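Local coordinates for PKS (Streptomyces albus, PDB 4OQJ), which probably catalyses the 3-oxoacyl-carrier-protein synthase (ketosynthase) condensation in an AT-less type I polyketide synthase of oxazolomycin biosynthesis, at residues M537-G540 with P541-R545; G554-P557 with E558-A561; L581-A585 with A586-R590. All blocks are in the same frame, centred on the assembly; numbering follows the deposited sequence.

Contact 1. Residues M537-G540 with P541-R545; sequences MTAG and PADER
The backbone N of Gly540 donates to Asp543 OD2 across 2.8 Å, and an N-H...O angle of 167° makes this a nearly straight bond. OD2 receives it on its anti lone pair, the one turned away from OD1. The first torsion of Asp543 explains the reach: CG stands beside the aspartate's own backbone N (chi1 -61°), which directs the carboxylate back toward the end of the strand. A second bond runs between the same two residues in the reverse sense, from Asp543 N to Gly540 O at 3.1 Å, but its angle of 133° marks it as weak. Gly540 is thus gripped through both its amide N and its carbonyl O by a single residue three positions on. OD2 also lies close to Ala539, 3.5 Å from its CA and 3.7 Å from its CB, so the carboxylate has an apolar neighbour beside its polar one. Pro541 and Ala542 occupy the two middle positions of the turn, and the proline side chain rests on Tyr512 of the adjoining strand. Ala539 bonds through its backbone to Arg513, and its methyl meets Thr673 of helix 660-673. The arrangement is a type I beta turn from Gly540 to Asp543, reinforced by a side-chain bond, by which the chain leaves the outer strand 536-539 of a three-stranded antiparallel sheet.

Contact 2. Residues G554-P557 with E558-A561; sequences GGTP and EHAA
Thr556 and His559 lie side by side and point the same way, with Thr556 OG1 in the plane of the imidazole at its edge, 3.6 Å from His559 CD2. Two torsions bring them together: OG1 sits between the threonine's backbone N and carbonyl carbon (chi1 59°), while the ring carbon CG of His559 is anti to its own backbone N. This is the close-packed flank. The other edge of the ring is fixed by a hydrogen bond between ND1 and the backbone N of Gly660, Phe663 meets the ring with its plane at about 90°, and Val600 of helix 594-610 touches both His559 and Ala560. The methyl of Ala560 turns back toward the preceding turn, with CB 3.4 Å from Thr556 O. Thr556 holds the N-cap position of helix 557-566 and Pro557 opens its first turn, where the proline's lack of an N-H costs no helical bond. The threonine side chain does not cap, since OG1 is 4.8 Å from the His559 backbone N; Thr556 O does take part, accepting from Ala560 N at 2.8 Å with an N-H...O angle of 161°. The next bond, Ala561 N to Pro557 O at 2.9 Å, continues the helical ladder. On the solvent side the packing thins out: the exposed Glu558 points its CB away from the loop and runs on in an extended chain, and the loop before the cap is poorly ordered at Gly554.

Contact 3. Residues L581-A585 with A586-R590; sequences LGTPA and AELLR
The CG-CD edge of the Pro584 ring lies over one face of the flat Glu587 carboxylate, with Pro584 CG 3.5 Å from Glu587 OE2; Thr583 CG2 comes over the same face, nearer OE1, at 3.3 Å. The second flat group, the guanidinium of Arg590, turns one face to its own helix, with Ala586 O and Glu587 N toward its rim. The chi1 of Glu587, -101°, lies off the staggered positions, and with the extended chain beyond CG it carries the carboxylate alongside the Pro584 ring, whereas Thr583 crosses the glutamate at about a right angle. In the backbone, Pro584 O accepts two bonds: one from Leu588 N at 3.2 Å, in the carbonyl plane and with an N-H...O angle of 162°, and a weak one from Glu587 N at 3.0 Å. Leu589 N follows in step, bonding to Ala585 O at 2.9 Å. The apolar flank is formed by Leu581 and Leu588, which cross at about a right angle with their CD1 atoms 4.0 Å apart; Leu588 continues inward onto Phe574 and Ala578 of helix 568-581. Gly582, with positive phi (80°), ends that helix in a Schellman motif. A Schellman stop with an N-cap, Pro584, two residues on and Thr583 between them makes a compact helix-to-helix connection, here joining helices 568-581 and 585-590.

In the fold
All three contacts are local, made within one continuous piece of chain, yet they serve different elements. Contact 1 is a surface turn at the edge of a small antiparallel sheet, tied by a carboxylate; its centre lies about 30 Å from that of contact 2. Contact 2 starts helix 557-566, while contact 3 ends one helix and starts the next. The centres of these two are about 12 Å apart, and they pack together: Pro557 CB lies 3.5 Å from Leu589 O, and Ala560 O lies 3.6 Å from Leu589 CD2. Contact 2 is the more buried, with a histidine bonded inward; contact 3 is mostly surface, where only Leu588 is buried.

Contact 1. Residues M537-G540 with P541-R545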
HETATM    1  N   MSE A 537       9.141 -28.058  36.039  1.00 26.05           N
HETATM    2  CA  MSE A 537       9.486 -26.921  36.869  1.00 29.25           C
HETATM    3  C   MSE A 537       8.591 -25.764  36.499  1.00 35.76           C
HETATM    4  O   MSE A 537       8.439 -25.455  35.320  1.00 30.03           O
HETATM    5  CB  MSE A 537      10.955 -26.539  36.673  1.00 28.17           C
HETATM    6  CG  MSE A 537      11.928 -27.710  36.903  1.00 37.55           C
HETATM    7 SE   MSE A 537      13.773 -27.329  36.368  0.72 35.94          SE
HETATM    8  CE  MSE A 537      13.671 -27.845  34.508  1.00 24.19           C
ATOM      9  N   THR A 538       7.998 -25.132  37.501  1.00 26.72           N
ATOM     10  CA  THR A 538       7.126 -23.980  37.276  1.00 25.71           C
ATOM     11  C   THR A 538       7.484 -22.869  38.237  1.00 27.65           C
ATOM     12  O   THR A 538       7.686 -23.116  39.423  1.00 30.02           O
ATOM     13  CB  THR A 538       5.641 -24.334  37.483  1.00 26.73           C
ATOM     14  OG1 THR A 538       5.303 -25.500  36.723  1.00 28.72           O
ATOM     15  CG2 THR A 538       4.752 -23.182  37.070  1.00 25.48           C
ATOM     16  N   ALA A 539       7.531 -21.644  37.738  1.00 26.94           N
ATOM     17  CA  ALA A 539       7.806 -20.492  38.577  1.00 28.74           C
ATOM     18  C   ALA A 539       7.243 -19.251  37.923  1.00 33.69           C
ATOM     19  O   ALA A 539       6.980 -19.236  36.710  1.00 31.80           O
ATOM     20  CB  ALA A 539       9.304 -20.349  38.813  1.00 26.96           C
ATOM     21  N   GLY A 540       7.047 -18.213  38.726  1.00 32.11           N
ATOM     22  CA  GLY A 540       6.477 -16.975  38.228  1.00 32.54           C
ATOM     23  C   GLY A 540       7.171 -15.758  38.794  1.00 32.56           C
ATOM     24  O   GLY A 540       8.175 -15.882  39.495  1.00 36.65           O
ATOM     25  N   PRO A 541       6.625 -14.569  38.515  1.00 36.39           N
ATOM     26  CA  PRO A 541       7.225 -13.303  38.952  1.00 42.15           C
ATOM     27  C   PRO A 541       7.304 -13.168  40.476  1.00 46.36           C
ATOM     28  O   PRO A 541       8.081 -12.364  40.993  1.00 49.16           O
ATOM     29  CB  PRO A 541       6.282 -12.253  38.358  1.00 43.69           C
ATOM     30  CG  PRO A 541       4.980 -12.956  38.205  1.00 39.54           C
ATOM     31  CD  PRO A 541       5.329 -14.360  37.846  1.00 36.85           C
ATOM     32  N   ALA A 542       6.513 -13.963  41.182  1.00 47.43           N
ATOM     33  CA  ALA A 542       6.485 -13.905  42.637  1.00 52.82           C
ATOM     34  C   ALA A 542       7.721 -14.567  43.235  1.00 58.49           C
ATOM     35  O   ALA A 542       8.272 -14.097  44.236  1.00 64.51           O
ATOM     36  CB  ALA A 542       5.224 -14.573  43.166  1.00 53.09           C
ATOM     37  N   ASP A 543       8.143 -15.668  42.624  1.00 53.25           N
ATOM     38  CA  ASP A 543       9.287 -16.424  43.119  1.00 49.02           C
ATOM     39  C   ASP A 543      10.553 -15.581  43.061  1.00 50.51           C
ATOM     40  O   ASP A 543      10.676 -14.679  42.233  1.00 47.47           O
ATOM     41  CB  ASP A 543       9.457 -17.714  42.324  1.00 42.36           C
ATOM     42  CG  ASP A 543       8.245 -18.621  42.437  1.00 48.68           C
ATOM     43  OD1 ASP A 543       8.116 -19.306  43.477  1.00 59.31           O
ATOM     44  OD2 ASP A 543       7.417 -18.640  41.498  1.00 41.80           O
ATOM     45  N   GLU A 544      11.484 -15.868  43.964  1.00 53.37           N
ATOM     46  CA  GLU A 544      12.673 -15.042  44.118  1.00 53.01           C
ATOM     47  C   GLU A 544      13.696 -15.343  43.037  1.00 51.28           C
ATOM     48  O   GLU A 544      13.864 -16.498  42.646  1.00 47.52           O
ATOM     49  CB  GLU A 544      13.291 -15.258  45.505  1.00 60.20           C
ATOM     50  CG  GLU A 544      14.347 -14.233  45.877  1.00 73.74           C
ATOM     51  CD  GLU A 544      13.808 -12.814  45.852  1.00 88.23           C
ATOM     52  OE1 GLU A 544      14.049 -12.102  44.849  1.00 90.67           O
ATOM     53  OE2 GLU A 544      13.140 -12.414  46.830  1.00 95.40           O
ATOM     54  N   ARG A 545      14.367 -14.302  42.547  1.00 59.20           N
ATOM     55  CA  ARG A 545      15.491 -14.479  41.634  1.00 69.22           C
ATOM     56  C   ARG A 545      16.557 -15.310  42.348  1.00 75.33           C
ATOM     57  O   ARG A 545      16.915 -15.007  43.488  1.00 76.00           O
ATOM     58  CB  ARG A 545      16.058 -13.129  41.189  1.00 69.98           C
TER

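Contact 2. Residues G554-P557 with E558-A561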
ATOM      1  N   GLY A 554      32.586 -33.688  47.583  1.00 74.42           N
ATOM      2  CA  GLY A 554      33.535 -34.441  46.797  1.00 73.17           C
ATOM      3  C   GLY A 554      33.395 -34.124  45.322  1.00 64.23           C
ATOM      4  O   GLY A 554      32.386 -33.555  44.870  1.00 50.16           O
ATOM      5  N   GLY A 555      34.424 -34.493  44.566  1.00 67.91           N
ATOM      6  CA  GLY A 555      34.366 -34.414  43.123  1.00 64.58           C
ATOM      7  C   GLY A 555      33.266 -35.311  42.589  1.00 56.88           C
ATOM      8  O   GLY A 555      32.686 -36.123  43.312  1.00 55.99           O
ATOM      9  N   THR A 556      32.978 -35.160  41.306  1.00 46.25           N
ATOM     10  CA  THR A 556      31.931 -35.927  40.656  1.00 42.39           C
ATOM     11  C   THR A 556      32.448 -36.386  39.293  1.00 36.64           C
ATOM     12  O   THR A 556      32.061 -35.815  38.271  1.00 31.62           O
ATOM     13  CB  THR A 556      30.676 -35.076  40.498  1.00 46.17           C
ATOM     14  OG1 THR A 556      30.992 -33.909  39.709  1.00 37.18           O
ATOM     15  CG2 THR A 556      30.152 -34.657  41.885  1.00 42.86           C
ATOM     16  N   PRO A 557      33.335 -37.401  39.278  1.00 35.81           N
ATOM     17  CA  PRO A 557      34.110 -37.698  38.065  1.00 34.84           C
ATOM     18  C   PRO A 557      33.251 -38.130  36.879  1.00 33.37           C
ATOM     19  O   PRO A 557      33.523 -37.709  35.762  1.00 30.75           O
ATOM     20  CB  PRO A 557      35.037 -38.839  38.502  1.00 35.09           C
ATOM     21  CG  PRO A 557      35.013 -38.830  40.003  1.00 34.23           C
ATOM     22  CD  PRO A 557      33.680 -38.311  40.387  1.00 35.98           C
ATOM     23  N   GLU A 558      32.235 -38.951  37.115  1.00 29.82           N
ATOM     24  CA  GLU A 558      31.339 -39.359  36.041  1.00 31.87           C
ATOM     25  C   GLU A 558      30.599 -38.152  35.467  1.00 28.26           C
ATOM     26  O   GLU A 558      30.462 -38.011  34.244  1.00 26.13           O
ATOM     27  CB  GLU A 558      30.340 -40.403  36.545  1.00 40.31           C
ATOM     28  CG  GLU A 558      29.439 -40.972  35.457  1.00 56.04           C
ATOM     29  CD  GLU A 558      28.282 -41.779  36.015  1.00 68.88           C
ATOM     30  OE1 GLU A 558      27.173 -41.695  35.445  1.00 63.93           O
ATOM     31  OE2 GLU A 558      28.482 -42.500  37.017  1.00 82.68           O
ATOM     32  N   HIS A 559      30.123 -37.282  36.351  1.00 24.40           N
ATOM     33  CA  HIS A 559      29.414 -36.087  35.927  1.00 24.42           C
ATOM     34  C   HIS A 559      30.340 -35.142  35.165  1.00 24.31           C
ATOM     35  O   HIS A 559      29.958 -34.582  34.137  1.00 23.01           O
ATOM     36  CB  HIS A 559      28.816 -35.346  37.126  1.00 24.17           C
ATOM     37  CG  HIS A 559      28.291 -33.987  36.775  1.00 22.56           C
ATOM     38  ND1 HIS A 559      27.234 -33.794  35.914  1.00 23.43           N
ATOM     39  CD2 HIS A 559      28.697 -32.755  37.157  1.00 22.11           C
ATOM     40  CE1 HIS A 559      27.004 -32.497  35.784  1.00 21.89           C
ATOM     41  NE2 HIS A 559      27.878 -31.846  36.526  1.00 21.38           N
ATOM     42  N   ALA A 560      31.553 -34.965  35.689  1.00 25.61           N
ATOM     43  CA  ALA A 560      32.531 -34.074  35.074  1.00 24.44           C
ATOM     44  C   ALA A 560      32.876 -34.558  33.677  1.00 22.96           C
ATOM     45  O   ALA A 560      32.881 -33.776  32.737  1.00 22.34           O
ATOM     46  CB  ALA A 560      33.783 -33.987  35.934  1.00 27.71           C
ATOM     47  N   ALA A 561      33.146 -35.853  33.544  1.00 27.46           N
ATOM     48  CA  ALA A 561      33.525 -36.437  32.257  1.00 30.64           C
ATOM     49  C   ALA A 561      32.404 -36.330  31.222  1.00 30.39           C
ATOM     50  O   ALA A 561      32.661 -36.077  30.037  1.00 29.26           O
ATOM     51  CB  ALA A 561      33.934 -37.891  32.448  1.00 33.03           C
TER

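Contact 3. Residues L581-A585 with A586-R590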
ATOM      1  N   LEU A 581      44.749 -23.588  37.526  1.00 46.44           N
ATOM      2  CA  LEU A 581      44.999 -24.361  38.736  1.00 45.02           C
ATOM      3  C   LEU A 581      46.327 -25.096  38.675  1.00 40.79           C
ATOM      4  O   LEU A 581      46.802 -25.600  39.689  1.00 39.69           O
ATOM      5  CB  LEU A 581      43.878 -25.375  38.973  1.00 43.48           C
ATOM      6  CG  LEU A 581      42.473 -24.830  39.231  1.00 42.64           C
ATOM      7  CD1 LEU A 581      41.530 -25.982  39.550  1.00 41.32           C
ATOM      8  CD2 LEU A 581      42.460 -23.785  40.341  1.00 42.91           C
ATOM      9  N   GLY A 582      46.902 -25.178  37.481  1.00 44.53           N
ATOM     10  CA  GLY A 582      48.169 -25.860  37.286  1.00 53.02           C
ATOM     11  C   GLY A 582      48.069 -27.374  37.195  1.00 52.22           C
ATOM     12  O   GLY A 582      49.073 -28.061  37.353  1.00 51.82           O
ATOM     13  N   THR A 583      46.873 -27.896  36.927  1.00 45.25           N
ATOM     14  CA  THR A 583      46.662 -29.343  36.855  1.00 39.47           C
ATOM     15  C   THR A 583      46.101 -29.753  35.490  1.00 36.93           C
ATOM     16  O   THR A 583      45.267 -29.049  34.924  1.00 36.97           O
ATOM     17  CB  THR A 583      45.704 -29.817  37.961  1.00 40.78           C
ATOM     18  OG1 THR A 583      46.123 -29.275  39.217  1.00 41.27           O
ATOM     19  CG2 THR A 583      45.684 -31.338  38.043  1.00 44.18           C
ATOM     20  N   PRO A 584      46.560 -30.893  34.946  1.00 38.37           N
ATOM     21  CA  PRO A 584      45.977 -31.331  33.672  1.00 40.34           C
ATOM     22  C   PRO A 584      44.472 -31.593  33.776  1.00 38.17           C
ATOM     23  O   PRO A 584      44.009 -32.092  34.804  1.00 35.21           O
ATOM     24  CB  PRO A 584      46.739 -32.623  33.365  1.00 42.34           C
ATOM     25  CG  PRO A 584      48.047 -32.460  34.075  1.00 43.43           C
ATOM     26  CD  PRO A 584      47.734 -31.701  35.328  1.00 40.87           C
ATOM     27  N   ALA A 585      43.730 -31.253  32.726  1.00 35.24           N
ATOM     28  CA  ALA A 585      42.281 -31.437  32.712  1.00 31.64           C
ATOM     29  C   ALA A 585      41.896 -32.888  32.979  1.00 33.09           C
ATOM     30  O   ALA A 585      40.977 -33.159  33.750  1.00 31.69           O
ATOM     31  CB  ALA A 585      41.708 -30.984  31.381  1.00 29.51           C
ATOM     32  N   ALA A 586      42.604 -33.819  32.347  1.00 39.13           N
ATOM     33  CA  ALA A 586      42.330 -35.246  32.525  1.00 39.78           C
ATOM     34  C   ALA A 586      42.447 -35.664  33.988  1.00 36.56           C
ATOM     35  O   ALA A 586      41.710 -36.532  34.453  1.00 37.10           O
ATOM     36  CB  ALA A 586      43.269 -36.073  31.670  1.00 43.29           C
ATOM     37  N   GLU A 587      43.378 -35.044  34.705  1.00 35.48           N
ATOM     38  CA  GLU A 587      43.556 -35.317  36.127  1.00 38.36           C
ATOM     39  C   GLU A 587      42.361 -34.818  36.927  1.00 36.04           C
ATOM     40  O   GLU A 587      41.812 -35.547  37.751  1.00 32.11           O
ATOM     41  CB  GLU A 587      44.842 -34.670  36.641  1.00 46.09           C
ATOM     42  CG  GLU A 587      46.002 -35.638  36.783  1.00 61.82           C
ATOM     43  CD  GLU A 587      47.298 -34.942  37.145  1.00 67.12           C
ATOM     44  OE1 GLU A 587      47.325 -34.242  38.184  1.00 59.21           O
ATOM     45  OE2 GLU A 587      48.280 -35.088  36.384  1.00 73.06           O
ATOM     46  N   LEU A 588      41.955 -33.577  36.685  1.00 31.81           N
ATOM     47  CA  LEU A 588      40.821 -33.002  37.411  1.00 32.35           C
ATOM     48  C   LEU A 588      39.503 -33.738  37.118  1.00 32.55           C
ATOM     49  O   LEU A 588      38.684 -33.925  38.019  1.00 37.42           O
ATOM     50  CB  LEU A 588      40.669 -31.520  37.070  1.00 29.99           C
ATOM     51  CG  LEU A 588      41.683 -30.560  37.684  1.00 29.55           C
ATOM     52  CD1 LEU A 588      41.552 -29.176  37.065  1.00 29.53           C
ATOM     53  CD2 LEU A 588      41.499 -30.483  39.183  1.00 30.67           C
ATOM     54  N   LEU A 589      39.299 -34.157  35.870  1.00 28.42           N
ATOM     55  CA  LEU A 589      38.070 -34.853  35.481  1.00 27.69           C
ATOM     56  C   LEU A 589      37.924 -36.194  36.188  1.00 29.29           C
ATOM     57  O   LEU A 589      36.817 -36.711  36.331  1.00 30.23           O
ATOM     58  CB  LEU A 589      38.029 -35.089  33.970  1.00 27.49           C
ATOM     59  CG  LEU A 589      37.783 -33.914  33.025  1.00 32.25           C
ATOM     60  CD1 LEU A 589      37.857 -34.415  31.583  1.00 36.13           C
ATOM     61  CD2 LEU A 589      36.441 -33.224  33.287  1.00 29.81           C
ATOM     62  N   ARG A 590      39.056 -36.765  36.585  1.00 30.34           N
ATOM     63  CA  ARG A 590      39.097 -38.040  37.288  1.00 36.48           C
ATOM     64  C   ARG A 590      39.043 -37.829  38.785  1.00 35.30           C
ATOM     65  O   ARG A 590      38.832 -38.775  39.544  1.00 36.56           O
ATOM     66  CB  ARG A 590      40.376 -38.812  36.942  1.00 50.62           C
ATOM     67  CG  ARG A 590      40.342 -39.520  35.591  1.00 68.92           C
ATOM     68  CD  ARG A 590      41.696 -40.134  35.197  1.00 85.18           C
ATOM     69  NE  ARG A 590      42.850 -39.426  35.765  1.00 92.46           N
ATOM     70  CZ  ARG A 590      43.995 -39.183  35.124  1.00 87.86           C
ATOM     71  NH1 ARG A 590      44.172 -39.575  33.866  1.00 87.45           N
ATOM     72  NH2 ARG A 590      44.973 -38.534  35.744  1.00 81.70           N
TER